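Local coordinates for putative periplasmic protein (Bacteroides eggerthii, PDB 4HBR) that is of unknown function but belongs to the PF11396 family of putative periplasmic proteins, with a fold resembling beta-lactamase inhibitors, at residues 42-47 with 53-58. Numbering follows the deposited sequence.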
loop_
_atom_site.group_PDB
_atom_site.type_symbol
_atom_site.label_atom_id
_atom_site.label_comp_id
_atom_site.label_asym_id
_atom_site.label_seq_id
_atom_site.Cartn_x
_atom_site.Cartn_y
_atom_site.Cartn_z
ATOM N N THR A 42 1.743 8.069 -2.596
ATOM C CA THR A 42 2.712 7.045 -2.958
ATOM C C THR A 42 3.766 6.903 -1.880
ATOM O O THR A 42 4.237 7.896 -1.340
ATOM C CB THR A 42 3.354 7.414 -4.326
ATOM O OG1 THR A 42 2.318 7.650 -5.279
ATOM C CG2 THR A 42 4.317 6.343 -4.853
ATOM N N ARG A 43 4.144 5.667 -1.581
ATOM C CA ARG A 43 5.188 5.332 -0.620
ATOM C C ARG A 43 6.136 4.344 -1.278
ATOM O O ARG A 43 5.682 3.470 -2.015
ATOM C CB ARG A 43 4.607 4.772 0.681
ATOM C CG ARG A 43 3.796 5.790 1.471
ATOM C CD ARG A 43 3.039 5.148 2.633
ATOM N NE ARG A 43 2.086 4.113 2.191
ATOM C CZ ARG A 43 0.893 4.335 1.634
ATOM N NH1 ARG A 43 0.480 5.573 1.391
ATOM N NH2 ARG A 43 0.115 3.316 1.298
ATOM N N VAL A 44 7.454 4.529 -1.085
ATOM C CA VAL A 44 8.496 3.662 -1.661
ATOM C C VAL A 44 9.464 3.289 -0.542
ATOM O O VAL A 44 9.978 4.179 0.129
ATOM C CB VAL A 44 9.234 4.294 -2.900
ATOM C CG1 VAL A 44 10.161 3.278 -3.578
ATOM C CG2 VAL A 44 8.242 4.831 -3.914
ATOM N N TRP A 45 9.691 1.972 -0.334
ATOM C CA TRP A 45 10.598 1.411 0.689
ATOM C C TRP A 45 11.954 1.137 0.075
ATOM O O TRP A 45 12.038 0.588 -1.023
ATOM C CB TRP A 45 10.037 0.105 1.287
ATOM C CG TRP A 45 8.956 0.276 2.311
ATOM C CD1 TRP A 45 9.052 0.031 3.651
ATOM C CD2 TRP A 45 7.611 0.725 2.080
ATOM N NE1 TRP A 45 7.843 0.262 4.265
ATOM C CE2 TRP A 45 6.944 0.708 3.328
ATOM C CE3 TRP A 45 6.882 1.072 0.925
ATOM C CZ2 TRP A 45 5.600 1.080 3.466
ATOM C CZ3 TRP A 45 5.539 1.387 1.055
ATOM C CH2 TRP A 45 4.918 1.418 2.317
ATOM N N PHE A 46 13.007 1.477 0.801
ATOM C CA PHE A 46 14.395 1.286 0.385
ATOM C C PHE A 46 15.221 0.621 1.458
ATOM O O PHE A 46 15.059 0.938 2.640
ATOM C CB PHE A 46 15.049 2.655 0.066
ATOM C CG PHE A 46 14.548 3.349 -1.173
ATOM C CD1 PHE A 46 15.144 3.116 -2.406
ATOM C CD2 PHE A 46 13.493 4.261 -1.104
ATOM C CE1 PHE A 46 14.669 3.754 -3.558
ATOM C CE2 PHE A 46 13.031 4.915 -2.257
ATOM C CZ PHE A 46 13.606 4.638 -3.478
ATOM N N THR A 47 16.171 -0.234 1.052
ATOM C CA THR A 47 17.177 -0.781 1.966
ATOM C C THR A 47 18.209 0.341 2.194
ATOM O O THR A 47 18.304 1.237 1.339
ATOM C CB THR A 47 17.849 -2.048 1.408
ATOM O OG1 THR A 47 18.599 -1.726 0.241
ATOM C CG2 THR A 47 16.879 -3.185 1.151
ATOM N N VAL A 53 12.410 -1.932 -2.508
ATOM C CA VAL A 53 11.877 -3.265 -2.205
ATOM C C VAL A 53 10.343 -3.299 -2.265
ATOM O O VAL A 53 9.760 -4.378 -2.335
ATOM C CB VAL A 53 12.400 -3.804 -0.840
ATOM C CG1 VAL A 53 13.908 -4.081 -0.892
ATOM C CG2 VAL A 53 12.065 -2.859 0.310
HETATM N N MSE A 54 9.697 -2.139 -2.195
HETATM C CA MSE A 54 8.248 -2.063 -2.241
HETATM C C MSE A 54 7.781 -0.669 -2.628
HETATM O O MSE A 54 8.382 0.330 -2.240
HETATM C CB MSE A 54 7.625 -2.477 -0.886
HETATM C CG MSE A 54 6.085 -2.425 -0.874
HETATM SE SE MSE A 54 5.259 -3.324 0.616
HETATM C CE MSE A 54 5.895 -2.343 2.101
ATOM N N LYS A 55 6.678 -0.624 -3.375
ATOM C CA LYS A 55 5.964 0.585 -3.780
ATOM C C LYS A 55 4.512 0.420 -3.372
ATOM O O LYS A 55 3.973 -0.688 -3.494
ATOM C CB LYS A 55 6.020 0.789 -5.302
ATOM C CG LYS A 55 7.309 1.246 -5.899
ATOM C CD LYS A 55 7.163 1.235 -7.421
ATOM C CE LYS A 55 8.471 1.510 -8.133
ATOM N NZ LYS A 55 8.344 1.354 -9.616
ATOM N N GLN A 56 3.864 1.511 -2.940
ATOM C CA GLN A 56 2.437 1.517 -2.623
ATOM C C GLN A 56 1.794 2.753 -3.214
ATOM O O GLN A 56 2.347 3.852 -3.095
ATOM C CB GLN A 56 2.179 1.426 -1.116
ATOM C CG GLN A 56 2.457 0.038 -0.550
ATOM C CD GLN A 56 2.129 -0.094 0.901
ATOM O OE1 GLN A 56 1.551 0.800 1.535
ATOM N NE2 GLN A 56 2.539 -1.208 1.467
ATOM N N THR A 57 0.648 2.564 -3.906
ATOM C CA THR A 57 -0.158 3.621 -4.543
ATOM C C THR A 57 -1.546 3.568 -3.921
ATOM O O THR A 57 -2.232 2.550 -4.074
ATOM C CB THR A 57 -0.185 3.424 -6.080
ATOM O OG1 THR A 57 1.143 3.512 -6.579
ATOM C CG2 THR A 57 -1.063 4.426 -6.811
ATOM N N ASP A 58 -1.958 4.640 -3.200
ATOM C CA ASP A 58 -3.287 4.670 -2.604
ATOM C C ASP A 58 -4.280 5.120 -3.639
ATOM O O ASP A 58 -4.461 6.307 -3.863
ATOM C CB ASP A 58 -3.364 5.544 -1.341
ATOM C CG ASP A 58 -2.668 4.975 -0.122
ATOM O OD1 ASP A 58 -2.358 3.757 -0.123
ATOM O OD2 ASP A 58 -2.459 5.737 0.844
HETATM O O HOH W 1 1.990 5.865 -7.260
HETATM O O HOH W 2 1.930 2.180 4.287
#
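Val-53 meets Trp-45 twice: its N hydrogen-bonds to Trp-45 O, and its CG2 lies 3.7 Å from Trp-45 CB. Its other methyl touches Thr-47 CG2. Met-54, a selenomethionine, runs alongside the Trp-45 side chain. Its CG is anti to the backbone N (chi1 -180°), and a bend at chi3 (63°) brings CE over the indole face. CE sits 3.4 Å from the centroid of the six-membered ring of Trp-45, a CH-pi contact. SE stands further above the same ring, a Met-aromatic contact. The indole NE1 hydrogen-bonds to Asp-27 OD2. Lys-55 pairs with Val-44 on the other face of the sheet. Gln-56 forms a hydrogen-bonded pair with Arg-43, with its N 2.8 Å from Arg-43 O. Its amide carbon CD lies 3.5 Å from Trp-45 CH2. Gln-56 OE1 takes Arg-43 NH2 on a lone pair at 2.9 Å, while NE2 binds Leu-134 O. These bonds hold the amide in place. Thr-57 OG1 reaches Thr-42 OG1 through one water, and Thr-42 OG1 also hydrogen-bonds to Phe-40 O. Asp-58 receives the guanidinium end-on, in a two-nitrogen salt bridge. Arg-43 NH2 is 2.9 Å from Asp-58 OD1, and Arg-43 NH1 is 3.0 Å from Asp-58 OD2. The planes are twisted by 44°, and OD2 is met from above the carboxylate plane. Thr-87 OG1 also hydrogen-bonds to Asp-58 OD1. The strands form a beta hairpin, third and fourth in an eight-stranded antiparallel meander.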